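Local coordinates for protein L-amino acid deaminase (Proteus vulgaris, PDB 5I39) that binds FAD and probably carries out the oxidative deamination of L-amino acids at the membrane, at residues Gln75-Phe79 with Trp344-Met348; Gln82-Lys87 with Gly120-Val124; Ser262-Ile266 with Leu321-Leu325; Leu279-Phe285 with Lys327-Phe332. All blocks are in the same frame, centred on the assembly; numbering follows the deposited sequence.

Interaction 1. Residues Gln75-Phe79 with Trp344-Met348; sequences QSSRF and WSGAM. With FAD (flavin-adenine dinucleotide), chain B.
R78 clasps strand 344-348 beside the flavin, and its side chain can be followed outward from CB, which packs 3.7 Å from W344 NE1. The chain stays extended to CD and then bends (chi3 84°), which turns the guanidinium in upon the strand. In the conformer described, one of two modelled for this side chain, NE lies 2.9 Å from S345 O and NH2 2.7 Å from the same oxygen, a side-on grip of two nitrogens on one carbonyl. S345 O sits in the guanidinium plane, while W344 CD1 lies over one face near the rim. The indole returns the bond: W344 NE1 donates almost straight (168°) to R78 O, reaching it from above the carbonyl plane.

The loop holding residues 75-79 follows strand 63-66 of the Rossmann-type FAD-binding part and binds the adenosine-side phosphate and the ribityl chain: Q75 N donates to FAD O1A, and S76 OG, a hydroxyl able to give and take a hydrogen bond, donates to FAD O2A at 2.6 Å and accepts from FAD O4'. Across the flavin's dimethylbenzene end, glycine suits position 346 because a CB there would collide with FAD C8M. The selenium of M348, a selenomethionine, lies 3.7 Å from FAD C9.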
# COMPACT_ATOMS: atom_id res chain seq x y z
N GLN A 75 6.85 -0.37 -5.98
CA GLN A 75 6.13 0.47 -5.00
C GLN A 75 6.05 -0.15 -3.62
O GLN A 75 6.14 0.55 -2.60
CB GLN A 75 4.71 0.75 -5.47
CG GLN A 75 4.61 1.57 -6.74
CD GLN A 75 3.16 1.81 -7.10
OE1 GLN A 75 2.48 2.57 -6.43
NE2 GLN A 75 2.69 1.16 -8.16
N SER A 76 5.90 -1.47 -3.58
CA SER A 76 5.65 -2.19 -2.34
C SER A 76 6.86 -2.34 -1.41
O SER A 76 6.75 -3.00 -0.38
CB SER A 76 5.03 -3.54 -2.66
OG SER A 76 3.79 -3.38 -3.34
N SER A 77 8.01 -1.75 -1.76
CA SER A 77 9.10 -1.58 -0.81
C SER A 77 9.61 -0.14 -0.74
O SER A 77 10.72 0.09 -0.26
CB SER A 77 10.26 -2.52 -1.14
OG SER A 77 10.79 -2.24 -2.42
N ARG A 78 8.79 0.83 -1.19
CA ARG A 78 9.23 2.23 -1.32
C ARG A 78 8.27 3.23 -0.67
O ARG A 78 8.44 4.44 -0.82
CB ARG A 78 9.45 2.56 -2.80
CG ARG A 78 10.51 1.69 -3.46
CD ARG A 78 10.68 1.96 -4.95
NE ARG A 78 11.57 3.09 -5.21
CZ ARG A 78 12.89 3.08 -5.07
NH1 ARG A 78 13.54 1.99 -4.65
NH2 ARG A 78 13.59 4.18 -5.33
N PHE A 79 7.30 2.73 0.07
CA PHE A 79 6.20 3.54 0.57
C PHE A 79 6.54 4.29 1.86
O PHE A 79 7.52 4.00 2.53
CB PHE A 79 4.95 2.66 0.73
CG PHE A 79 5.17 1.45 1.60
CD1 PHE A 79 5.16 1.58 2.97
CD2 PHE A 79 5.37 0.19 1.05
CE1 PHE A 79 5.35 0.49 3.79
CE2 PHE A 79 5.56 -0.91 1.87
CZ PHE A 79 5.53 -0.76 3.24
N TRP A 344 15.01 8.29 -1.08
CA TRP A 344 14.64 7.65 -2.34
C TRP A 344 13.34 8.25 -2.86
O TRP A 344 12.74 9.11 -2.21
CB TRP A 344 14.51 6.14 -2.15
CG TRP A 344 13.34 5.71 -1.30
CD1 TRP A 344 12.13 5.29 -1.75
CD2 TRP A 344 13.28 5.66 0.13
NE1 TRP A 344 11.31 4.99 -0.69
CE2 TRP A 344 11.99 5.19 0.47
CE3 TRP A 344 14.19 5.96 1.15
CZ2 TRP A 344 11.58 5.03 1.80
CZ3 TRP A 344 13.78 5.79 2.48
CH2 TRP A 344 12.49 5.33 2.79
N SER A 345 12.93 7.79 -4.03
CA SER A 345 11.69 8.21 -4.68
C SER A 345 10.94 7.00 -5.22
O SER A 345 11.54 5.97 -5.53
CB SER A 345 12.00 9.16 -5.83
OG SER A 345 12.60 10.34 -5.35
N GLY A 346 9.62 7.14 -5.34
CA GLY A 346 8.78 6.09 -5.88
C GLY A 346 7.80 6.61 -6.90
O GLY A 346 7.34 7.75 -6.80
N ALA A 347 7.48 5.77 -7.87
CA ALA A 347 6.53 6.07 -8.93
C ALA A 347 5.21 5.36 -8.66
O ALA A 347 5.19 4.15 -8.40
CB ALA A 347 7.08 5.61 -10.27
N MSE A 348 4.11 6.11 -8.74
CA MSE A 348 2.74 5.58 -8.63
C MSE A 348 2.03 5.81 -9.93
O MSE A 348 2.50 6.53 -10.81
CB MSE A 348 1.96 6.31 -7.54
CG MSE A 348 2.56 6.09 -6.16
SE MSE A 348 1.56 6.95 -4.72
CE MSE A 348 2.96 8.31 -4.50
PA FAD B . 4.14 -2.82 -7.13
O1A FAD B . 4.88 -1.75 -7.94
O2A FAD B . 4.66 -3.00 -5.72
O5B FAD B . 4.24 -4.25 -7.82
C5B FAD B . 3.89 -4.49 -9.17
C4B FAD B . 4.88 -5.53 -9.67
O4B FAD B . 4.48 -5.95 -10.99
C3B FAD B . 6.30 -4.97 -9.78
O3B FAD B . 7.17 -5.70 -8.91
C2B FAD B . 6.61 -5.14 -11.27
O2B FAD B . 7.99 -5.43 -11.54
C1B FAD B . 5.67 -6.25 -11.69
N9A FAD B . 5.32 -6.29 -13.12
C8A FAD B . 4.86 -5.29 -13.84
N7A FAD B . 4.57 -5.68 -15.10
C5A FAD B . 4.88 -6.97 -15.14
C6A FAD B . 4.84 -8.01 -16.16
N6A FAD B . 4.41 -7.73 -17.41
N1A FAD B . 5.23 -9.26 -15.82
C2A FAD B . 5.64 -9.55 -14.58
N3A FAD B . 5.72 -8.65 -13.60
C4A FAD B . 5.35 -7.38 -13.84
N1 FAD B . 0.29 3.09 0.39
C2 FAD B . -0.15 3.08 1.65
O2 FAD B . -1.11 2.35 1.93
N3 FAD B . 0.43 3.86 2.60
C4 FAD B . 1.45 4.69 2.37
O4 FAD B . 1.95 5.35 3.27
C4X FAD B . 1.99 4.78 1.00
N5 FAD B . 2.98 5.63 0.64
C5X FAD B . 3.54 5.53 -0.57
C6 FAD B . 4.70 6.23 -0.90
C7 FAD B . 5.33 6.09 -2.13
C7M FAD B . 6.61 6.83 -2.44
C8 FAD B . 4.75 5.19 -3.14
C8M FAD B . 5.40 4.97 -4.48
C9 FAD B . 3.57 4.50 -2.82
C9A FAD B . 2.95 4.64 -1.59
N10 FAD B . 1.77 3.95 -1.28
C10 FAD B . 1.32 3.89 0.04
C1' FAD B . 1.10 3.12 -2.26
C2' FAD B . 1.52 1.70 -2.25
O2' FAD B . 2.93 1.63 -2.07
C3' FAD B . 1.08 1.09 -3.58
O3' FAD B . -0.31 1.38 -3.86
C4' FAD B . 1.25 -0.41 -3.64
O4' FAD B . 2.58 -0.77 -3.23
C5' FAD B . 1.00 -0.90 -5.05
O5' FAD B . 1.23 -2.31 -5.04
P FAD B . 1.28 -3.09 -6.46
O1P FAD B . 1.47 -4.54 -6.13
O2P FAD B . 0.12 -2.65 -7.32
O3P FAD B . 2.57 -2.44 -7.19

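Interaction 2. Residues Gln82-Lys87 with Gly120-Val124; sequences QAISYK and GRVEV. With FAD (flavin-adenine dinucleotide), chain B; EDO (1,2-ethanediol), chain I.
The guanidinium of R121 has I84 CD1 over the centre of one face, 4.0 Å above the plane, while E123 OE1 and a water lie at its edge, in plane. Its NH2 also nears the ring of Y86, which is turned 50° from it, with Y86 CD2 3.5 Å from R121 NH2. The edge of the Y86 ring meets a second water, held by Y86 OH and E123 O.

R121 reaches so far because its chain runs fully extended to NE, CG anti to the backbone nitrogen (chi1 177°). There NE donates to Q82 OE1 at 2.8 Å, along a bent path of 139°; N276 ND2 supplies that oxygen with another donor. Glutamine suits this place because its amide works both ways: NE2 gives a hydrogen to the first water, which also accepts from R121 NH1.

Q82 belongs to the short strand 82-83 at the flavin's pyrimidine end, in the large mixed sheet beside the Rossmann-type part of the DAO-family fold. Its backbone pairs with the ring as a partner base would: Q82 N donates to FAD O4 at 3.0 Å and FAD N3 to Q82 O at 2.8 Å.

E123, two residues along strand 121-123 and so on the same side as R121, takes NH1 and NH2 end-on at OE1, the NH2 bond using its anti lone pair. K87 makes its salt bridge to D130.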
# COMPACT_ATOMS: atom_id res chain seq x y z
N GLN A 82 2.01 4.51 6.20
CA GLN A 82 0.84 4.73 7.04
C GLN A 82 -0.39 4.04 6.45
O GLN A 82 -0.61 4.04 5.24
CB GLN A 82 0.59 6.22 7.28
CG GLN A 82 0.21 7.04 6.06
CD GLN A 82 0.13 8.52 6.37
OE1 GLN A 82 -0.03 8.92 7.53
NE2 GLN A 82 0.24 9.35 5.34
N ALA A 83 -1.18 3.45 7.35
CA ALA A 83 -2.45 2.81 7.00
C ALA A 83 -3.55 3.63 7.64
O ALA A 83 -3.77 3.57 8.86
CB ALA A 83 -2.48 1.37 7.47
N ILE A 84 -4.22 4.44 6.82
CA ILE A 84 -5.16 5.44 7.33
C ILE A 84 -6.46 5.42 6.55
O ILE A 84 -6.49 5.09 5.37
CB ILE A 84 -4.55 6.88 7.32
CG1 ILE A 84 -4.41 7.46 5.91
CG2 ILE A 84 -3.22 6.88 8.06
CD1 ILE A 84 -3.97 8.91 5.87
N SER A 85 -7.54 5.78 7.25
CA SER A 85 -8.82 6.09 6.61
C SER A 85 -9.13 7.59 6.58
O SER A 85 -10.14 7.98 6.00
CB SER A 85 -9.96 5.36 7.32
OG SER A 85 -10.11 5.83 8.65
N TYR A 86 -8.25 8.41 7.15
CA TYR A 86 -8.50 9.85 7.32
C TYR A 86 -8.83 10.54 6.00
O TYR A 86 -8.07 10.40 5.04
CB TYR A 86 -7.29 10.54 7.96
CG TYR A 86 -7.58 11.83 8.70
CD1 TYR A 86 -8.43 11.84 9.80
CD2 TYR A 86 -6.96 13.03 8.34
CE1 TYR A 86 -8.69 13.00 10.50
CE2 TYR A 86 -7.21 14.20 9.04
CZ TYR A 86 -8.08 14.18 10.11
OH TYR A 86 -8.32 15.32 10.81
N LYS A 87 -9.96 11.25 5.98
CA LYS A 87 -10.47 11.99 4.81
C LYS A 87 -10.86 11.12 3.61
O LYS A 87 -11.15 11.65 2.54
CB LYS A 87 -9.48 13.09 4.36
CG LYS A 87 -9.33 14.25 5.32
CD LYS A 87 -8.46 15.32 4.70
CE LYS A 87 -8.48 16.62 5.48
NZ LYS A 87 -7.66 17.68 4.85
N GLY A 120 -1.48 5.31 15.79
CA GLY A 120 -2.12 6.60 16.01
C GLY A 120 -1.47 7.71 15.21
O GLY A 120 -0.24 7.76 15.06
N ARG A 121 -2.30 8.62 14.71
CA ARG A 121 -1.87 9.67 13.79
C ARG A 121 -2.56 10.97 14.15
O ARG A 121 -3.79 11.02 14.21
CB ARG A 121 -2.20 9.30 12.35
CG ARG A 121 -1.86 10.35 11.31
CD ARG A 121 -2.21 9.81 9.93
NE ARG A 121 -1.81 10.69 8.84
CZ ARG A 121 -2.50 11.74 8.40
NH1 ARG A 121 -2.03 12.45 7.38
NH2 ARG A 121 -3.66 12.11 8.96
N VAL A 122 -1.76 12.02 14.34
CA VAL A 122 -2.30 13.35 14.61
C VAL A 122 -2.02 14.25 13.42
O VAL A 122 -0.87 14.39 12.97
CB VAL A 122 -1.81 13.99 15.93
CG1 VAL A 122 -2.39 13.25 17.12
CG2 VAL A 122 -0.29 14.07 16.03
N GLU A 123 -3.08 14.84 12.88
CA GLU A 123 -2.97 15.79 11.78
C GLU A 123 -3.58 17.12 12.21
O GLU A 123 -4.79 17.22 12.40
CB GLU A 123 -3.63 15.29 10.49
CG GLU A 123 -3.46 16.30 9.36
CD GLU A 123 -3.92 15.82 7.99
OE1 GLU A 123 -4.15 14.62 7.80
OE2 GLU A 123 -4.03 16.69 7.10
N VAL A 124 -2.73 18.13 12.36
CA VAL A 124 -3.20 19.48 12.65
C VAL A 124 -3.76 20.07 11.35
O VAL A 124 -3.09 20.03 10.32
CB VAL A 124 -2.07 20.35 13.22
CG1 VAL A 124 -2.48 21.81 13.33
CG2 VAL A 124 -1.64 19.82 14.58
PA FAD B . 4.14 -2.82 -7.13
O1A FAD B . 4.88 -1.75 -7.94
O2A FAD B . 4.66 -3.00 -5.72
O5B FAD B . 4.24 -4.25 -7.82
C5B FAD B . 3.89 -4.49 -9.17
C4B FAD B . 4.88 -5.53 -9.67
O4B FAD B . 4.48 -5.95 -10.99
C3B FAD B . 6.30 -4.97 -9.78
O3B FAD B . 7.17 -5.70 -8.91
C2B FAD B . 6.61 -5.14 -11.27
O2B FAD B . 7.99 -5.43 -11.54
C1B FAD B . 5.67 -6.25 -11.69
N9A FAD B . 5.32 -6.29 -13.12
C8A FAD B . 4.86 -5.29 -13.84
N7A FAD B . 4.57 -5.68 -15.10
C5A FAD B . 4.88 -6.97 -15.14
C6A FAD B . 4.84 -8.01 -16.16
N6A FAD B . 4.41 -7.73 -17.41
N1A FAD B . 5.23 -9.26 -15.82
C2A FAD B . 5.64 -9.55 -14.58
N3A FAD B . 5.72 -8.65 -13.60
C4A FAD B . 5.35 -7.38 -13.84
N1 FAD B . 0.29 3.09 0.39
C2 FAD B . -0.15 3.08 1.65
O2 FAD B . -1.11 2.35 1.93
N3 FAD B . 0.43 3.86 2.60
C4 FAD B . 1.45 4.69 2.37
O4 FAD B . 1.95 5.35 3.27
C4X FAD B . 1.99 4.78 1.00
N5 FAD B . 2.98 5.63 0.64
C5X FAD B . 3.54 5.53 -0.57
C6 FAD B . 4.70 6.23 -0.90
C7 FAD B . 5.33 6.09 -2.13
C7M FAD B . 6.61 6.83 -2.44
C8 FAD B . 4.75 5.19 -3.14
C8M FAD B . 5.40 4.97 -4.48
C9 FAD B . 3.57 4.50 -2.82
C9A FAD B . 2.95 4.64 -1.59
N10 FAD B . 1.77 3.95 -1.28
C10 FAD B . 1.32 3.89 0.04
C1' FAD B . 1.10 3.12 -2.26
C2' FAD B . 1.52 1.70 -2.25
O2' FAD B . 2.93 1.63 -2.07
C3' FAD B . 1.08 1.09 -3.58
O3' FAD B . -0.31 1.38 -3.86
C4' FAD B . 1.25 -0.41 -3.64
O4' FAD B . 2.58 -0.77 -3.23
C5' FAD B . 1.00 -0.90 -5.05
O5' FAD B . 1.23 -2.31 -5.04
P FAD B . 1.28 -3.09 -6.46
O1P FAD B . 1.47 -4.54 -6.13
O2P FAD B . 0.12 -2.65 -7.32
O3P FAD B . 2.57 -2.44 -7.19
C1 EDO I . -1.64 20.01 7.35
O1 EDO I . -3.04 19.89 7.59
C2 EDO I . -0.98 18.68 7.64
O2 EDO I . -1.49 17.65 6.77
O HOH W 1 0.64 12.05 6.50
O HOH W 2 -6.86 17.50 10.46
O HOH W 3 -6.19 18.24 7.92

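Interaction 3. Residues Ser262-Ile266 with Leu321-Leu325; sequences SQQLI and LNASL. With FAD (flavin-adenine dinucleotide), chain B.
Strand 262-266 and helix 321-325 pass with their axes 10.4 Å apart at 46°, S262, Q264 and I266 facing the helix in the alternation of a beta strand, and L321, S324 and L325 facing back from one side of the helix. This is a helix packed on the face of the large mixed sheet of the DAO-family fold, turned away from the flavin; Q263, on the other face of the strand, is the residue that borders the cofactor.

Q264 crosses the gap between the two. Its chain runs extended beyond CG (chi2 165°), carrying the amide to the helix, where NE2 donates to L321 O at 3.0 Å. The bond is fairly straight, but NE2 stands above the carbonyl plane, 56° out of it; L321 O also takes a weak bond from L325 N within the helix. Q343 OE1 of the adjacent strand takes another bond from this NE2, so the buried amide nitrogen is well supplied with acceptors.

Leucines suit the surroundings by sheathing the amide in hydrocarbon: L321 CB and L325 CG each lie 3.6 Å from Q264 NE2. Further along, L325 CD2 meets I266 CG2 at 3.8 Å as the two side chains slide past each other in opposite directions. The small S262 lets the leucine in close, S262 CB lying 3.9 Å from L321 CD2. The other end of the amide turns to a water, which donates to Q264 OE1 at 2.8 Å and is bound 2.7 Å away by S324 OG.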
# COMPACT_ATOMS: atom_id res chain seq x y z
N SER A 262 8.82 11.55 -3.01
CA SER A 262 10.10 11.30 -2.35
C SER A 262 9.88 10.84 -0.91
O SER A 262 8.86 11.15 -0.30
CB SER A 262 10.98 12.55 -2.38
OG SER A 262 11.46 12.80 -3.68
N GLN A 263 10.87 10.11 -0.39
CA GLN A 263 10.83 9.56 0.96
C GLN A 263 12.21 9.62 1.58
O GLN A 263 13.23 9.53 0.88
CB GLN A 263 10.39 8.10 0.93
CG GLN A 263 8.99 7.86 0.40
CD GLN A 263 7.90 8.53 1.22
OE1 GLN A 263 8.06 8.82 2.40
NE2 GLN A 263 6.80 8.79 0.58
N GLN A 264 12.24 9.77 2.90
CA GLN A 264 13.48 9.80 3.67
C GLN A 264 13.33 8.92 4.90
O GLN A 264 12.22 8.68 5.38
CB GLN A 264 13.79 11.22 4.11
CG GLN A 264 13.99 12.19 2.96
CD GLN A 264 13.95 13.64 3.39
OE1 GLN A 264 12.98 14.07 4.02
NE2 GLN A 264 14.98 14.39 3.05
N LEU A 265 14.46 8.43 5.40
CA LEU A 265 14.50 7.65 6.63
C LEU A 265 15.64 8.20 7.47
O LEU A 265 16.77 8.30 6.99
CB LEU A 265 14.72 6.16 6.33
CG LEU A 265 14.74 5.22 7.55
CD1 LEU A 265 13.39 5.18 8.24
CD2 LEU A 265 15.17 3.82 7.15
N ILE A 266 15.34 8.56 8.72
CA ILE A 266 16.34 9.09 9.64
C ILE A 266 16.41 8.25 10.91
O ILE A 266 15.46 7.54 11.26
CB ILE A 266 16.08 10.58 9.98
CG1 ILE A 266 14.77 10.78 10.77
CG2 ILE A 266 16.09 11.41 8.70
CD1 ILE A 266 14.55 12.20 11.26
N LEU A 321 14.92 18.64 -0.18
CA LEU A 321 14.95 17.47 0.71
C LEU A 321 15.74 17.75 1.99
O LEU A 321 15.30 17.40 3.09
CB LEU A 321 15.51 16.25 -0.02
CG LEU A 321 14.56 15.67 -1.07
CD1 LEU A 321 15.30 14.85 -2.11
CD2 LEU A 321 13.47 14.83 -0.41
N ASN A 322 16.89 18.40 1.85
CA ASN A 322 17.69 18.82 2.99
C ASN A 322 16.94 19.84 3.87
O ASN A 322 16.94 19.72 5.10
CB ASN A 322 19.01 19.41 2.51
CG ASN A 322 19.95 19.73 3.66
OD1 ASN A 322 20.56 18.84 4.23
ND2 ASN A 322 20.07 21.01 3.99
N ALA A 323 16.31 20.81 3.22
CA ALA A 323 15.51 21.83 3.91
C ALA A 323 14.32 21.22 4.66
O ALA A 323 13.94 21.72 5.72
CB ALA A 323 15.04 22.89 2.93
N SER A 324 13.75 20.15 4.12
CA SER A 324 12.67 19.44 4.80
C SER A 324 13.14 18.86 6.14
O SER A 324 12.45 19.00 7.15
CB SER A 324 12.10 18.32 3.92
OG SER A 324 10.88 17.86 4.45
N LEU A 325 14.32 18.25 6.15
CA LEU A 325 14.92 17.77 7.40
C LEU A 325 15.22 18.91 8.36
O LEU A 325 15.02 18.77 9.57
CB LEU A 325 16.18 16.95 7.13
CG LEU A 325 15.98 15.67 6.31
CD1 LEU A 325 17.32 15.02 6.02
CD2 LEU A 325 15.06 14.68 7.00
PA FAD B . 4.14 -2.82 -7.13
O1A FAD B . 4.88 -1.75 -7.94
O2A FAD B . 4.66 -3.00 -5.72
O5B FAD B . 4.24 -4.25 -7.82
C5B FAD B . 3.89 -4.49 -9.17
C4B FAD B . 4.88 -5.53 -9.67
O4B FAD B . 4.48 -5.95 -10.99
C3B FAD B . 6.30 -4.97 -9.78
O3B FAD B . 7.17 -5.70 -8.91
C2B FAD B . 6.61 -5.14 -11.27
O2B FAD B . 7.99 -5.43 -11.54
C1B FAD B . 5.67 -6.25 -11.69
N9A FAD B . 5.32 -6.29 -13.12
C8A FAD B . 4.86 -5.29 -13.84
N7A FAD B . 4.57 -5.68 -15.10
C5A FAD B . 4.88 -6.97 -15.14
C6A FAD B . 4.84 -8.01 -16.16
N6A FAD B . 4.41 -7.73 -17.41
N1A FAD B . 5.23 -9.26 -15.82
C2A FAD B . 5.64 -9.55 -14.58
N3A FAD B . 5.72 -8.65 -13.60
C4A FAD B . 5.35 -7.38 -13.84
N1 FAD B . 0.29 3.09 0.39
C2 FAD B . -0.15 3.08 1.65
O2 FAD B . -1.11 2.35 1.93
N3 FAD B . 0.43 3.86 2.60
C4 FAD B . 1.45 4.69 2.37
O4 FAD B . 1.95 5.35 3.27
C4X FAD B . 1.99 4.78 1.00
N5 FAD B . 2.98 5.63 0.64
C5X FAD B . 3.54 5.53 -0.57
C6 FAD B . 4.70 6.23 -0.90
C7 FAD B . 5.33 6.09 -2.13
C7M FAD B . 6.61 6.83 -2.44
C8 FAD B . 4.75 5.19 -3.14
C8M FAD B . 5.40 4.97 -4.48
C9 FAD B . 3.57 4.50 -2.82
C9A FAD B . 2.95 4.64 -1.59
N10 FAD B . 1.77 3.95 -1.28
C10 FAD B . 1.32 3.89 0.04
C1' FAD B . 1.10 3.12 -2.26
C2' FAD B . 1.52 1.70 -2.25
O2' FAD B . 2.93 1.63 -2.07
C3' FAD B . 1.08 1.09 -3.58
O3' FAD B . -0.31 1.38 -3.86
C4' FAD B . 1.25 -0.41 -3.64
O4' FAD B . 2.58 -0.77 -3.23
C5' FAD B . 1.00 -0.90 -5.05
O5' FAD B . 1.23 -2.31 -5.04
P FAD B . 1.28 -3.09 -6.46
O1P FAD B . 1.47 -4.54 -6.13
O2P FAD B . 0.12 -2.65 -7.32
O3P FAD B . 2.57 -2.44 -7.19
O HOH W 4 11.48 15.62 5.80

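Interaction 4. Residues Leu279-Phe285 with Lys327-Phe332; sequences LPGGIFF and KLKAEF. With EDO (1,2-ethanediol), chain G.
F285 points the edge of its ring at the face of F332, an edge-to-face pair with centroids 5.1 Å apart and planes at 81°. F285 CZ stands over the F332 ring near the rim, and L279 CD1 touches the edge of the same ring, 3.8 Å from F332 CE2. L328 fills the next place: its CG is anti to the backbone nitrogen, which brings CD1 to 3.4 Å from F285 CD2 and 3.9 Å from I283 CG2. The other branch of I283 ends at E331, with I283 CD1 3.7 Å from E331 CB. Branched and aromatic side chains suit this buried seam, where methyl groups pack against the rings.

At the hairpin turn, K327 reaches across from the helix and bends only at its tip, chi4 68°, so that NZ donates to G281 O at 2.8 Å, in the carbonyl plane. Glycine suits positions 281 and 282, since both have positive phi.

Several residues farther out hold the first shell in place. The carboxylate of E331 is engaged by T170 OG1 and W172 NE1, which leaves its methylene carbons for L279 and I283. F335 meets the F285 ring in a further edge-to-face pair, and F332 is tied to the helix by its N bonding to L328 O. L279 and I283 are linked both ways, L279 N to I283 O and I283 N to L279 O, the closing pair of a beta hairpin between strands 276-279 and 283-287. Helix 327-331 runs at 86° to strand 283-285, the end of helix 318-331 laid across the hairpin as a helix-on-sheet layer of the domain.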
# COMPACT_ATOMS: atom_id res chain seq x y z
N LEU A 279 1.71 18.03 10.11
CA LEU A 279 1.54 19.42 10.54
C LEU A 279 1.59 20.38 9.37
O LEU A 279 2.25 20.09 8.36
CB LEU A 279 2.63 19.82 11.53
CG LEU A 279 2.79 18.93 12.76
CD1 LEU A 279 4.08 19.26 13.50
CD2 LEU A 279 1.59 19.08 13.68
N PRO A 280 0.95 21.56 9.51
CA PRO A 280 1.17 22.67 8.58
C PRO A 280 2.65 22.97 8.41
O PRO A 280 3.44 22.73 9.32
CB PRO A 280 0.47 23.84 9.27
CG PRO A 280 -0.62 23.21 10.06
CD PRO A 280 -0.05 21.91 10.54
N GLY A 281 3.01 23.49 7.24
CA GLY A 281 4.41 23.68 6.86
C GLY A 281 5.06 22.43 6.30
O GLY A 281 6.28 22.38 6.17
N GLY A 282 4.25 21.43 5.96
CA GLY A 282 4.72 20.20 5.34
C GLY A 282 5.60 19.33 6.21
O GLY A 282 6.58 18.77 5.73
N ILE A 283 5.25 19.20 7.49
CA ILE A 283 6.04 18.41 8.44
C ILE A 283 5.33 17.08 8.67
O ILE A 283 4.23 17.04 9.25
CB ILE A 283 6.25 19.16 9.77
CG1 ILE A 283 6.94 20.51 9.50
CG2 ILE A 283 7.09 18.32 10.73
CD1 ILE A 283 6.93 21.48 10.67
N PHE A 284 5.96 16.00 8.22
CA PHE A 284 5.37 14.66 8.24
C PHE A 284 6.40 13.67 8.73
O PHE A 284 7.48 13.57 8.14
CB PHE A 284 4.90 14.25 6.85
CG PHE A 284 4.03 15.27 6.18
CD1 PHE A 284 2.74 15.50 6.64
CD2 PHE A 284 4.50 16.02 5.10
CE1 PHE A 284 1.93 16.45 6.04
CE2 PHE A 284 3.69 16.97 4.50
CZ PHE A 284 2.41 17.19 4.97
N PHE A 285 6.09 12.92 9.78
CA PHE A 285 6.95 11.82 10.19
C PHE A 285 6.17 10.68 10.81
O PHE A 285 5.04 10.85 11.28
CB PHE A 285 8.08 12.29 11.12
CG PHE A 285 7.61 12.90 12.41
CD1 PHE A 285 7.32 12.10 13.51
CD2 PHE A 285 7.50 14.28 12.54
CE1 PHE A 285 6.92 12.67 14.71
CE2 PHE A 285 7.10 14.85 13.73
CZ PHE A 285 6.81 14.05 14.82
N LYS A 327 13.59 21.82 8.63
CA LYS A 327 12.37 22.31 9.27
C LYS A 327 11.74 21.28 10.21
O LYS A 327 11.16 21.66 11.22
CB LYS A 327 11.37 22.92 8.28
CG LYS A 327 10.77 21.99 7.25
CD LYS A 327 9.84 22.77 6.33
CE LYS A 327 9.42 21.96 5.13
NZ LYS A 327 8.53 20.83 5.52
N LEU A 328 11.91 19.99 9.92
CA LEU A 328 11.54 18.93 10.88
C LEU A 328 12.30 19.11 12.20
O LEU A 328 11.70 19.06 13.28
CB LEU A 328 11.83 17.54 10.30
CG LEU A 328 11.67 16.33 11.23
CD1 LEU A 328 10.23 16.20 11.72
CD2 LEU A 328 12.11 15.06 10.53
N LYS A 329 13.61 19.30 12.10
CA LYS A 329 14.46 19.50 13.27
C LYS A 329 14.17 20.79 14.02
O LYS A 329 14.27 20.83 15.24
CB LYS A 329 15.93 19.45 12.86
CG LYS A 329 16.38 18.06 12.42
CD LYS A 329 17.70 18.09 11.67
CE LYS A 329 18.05 16.71 11.15
NZ LYS A 329 19.30 16.71 10.36
N ALA A 330 13.79 21.84 13.29
CA ALA A 330 13.39 23.10 13.92
C ALA A 330 12.10 22.93 14.73
O ALA A 330 11.98 23.48 15.83
CB ALA A 330 13.21 24.19 12.88
N GLU A 331 11.16 22.16 14.20
CA GLU A 331 9.89 21.92 14.89
C GLU A 331 10.01 20.90 16.02
O GLU A 331 9.34 21.03 17.05
CB GLU A 331 8.81 21.49 13.89
CG GLU A 331 7.41 21.32 14.48
CD GLU A 331 6.90 22.54 15.24
OE1 GLU A 331 7.21 23.68 14.84
OE2 GLU A 331 6.19 22.35 16.25
N PHE A 332 10.85 19.89 15.82
CA PHE A 332 11.12 18.85 16.82
C PHE A 332 12.63 18.70 17.00
O PHE A 332 13.25 17.86 16.34
CB PHE A 332 10.48 17.53 16.40
CG PHE A 332 8.99 17.49 16.60
CD1 PHE A 332 8.46 17.12 17.83
CD2 PHE A 332 8.12 17.82 15.57
CE1 PHE A 332 7.09 17.08 18.03
CE2 PHE A 332 6.75 17.79 15.76
CZ PHE A 332 6.23 17.42 16.99
C1 EDO G . 19.71 18.40 7.18
O1 EDO G . 18.99 18.57 8.40
C2 EDO G . 21.21 18.30 7.46
O2 EDO G . 21.52 17.24 8.37

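In the fold
All four contacts reach the large mixed sheet beside the Rossmann-type FAD-binding part. Interactions 2, 3 and 4 are nested along the chain inside the loop closed by interaction 1; interaction 2 closes before 3 opens, and 3 and 4 cross, sharing helix 318-331. Interactions 3 and 4 have centres about 11 Å apart and touch through I266 and L328. Strands 257-266 and 340-350 are neighbours, joining interactions 1 and 3 at W344 and Q263, while V124 on L279 joins 2 to 4. Interactions 1 and 2, about 19 Å apart, hold the two ends of the flavin, so the sheet connects the cofactor site to helix 318-331.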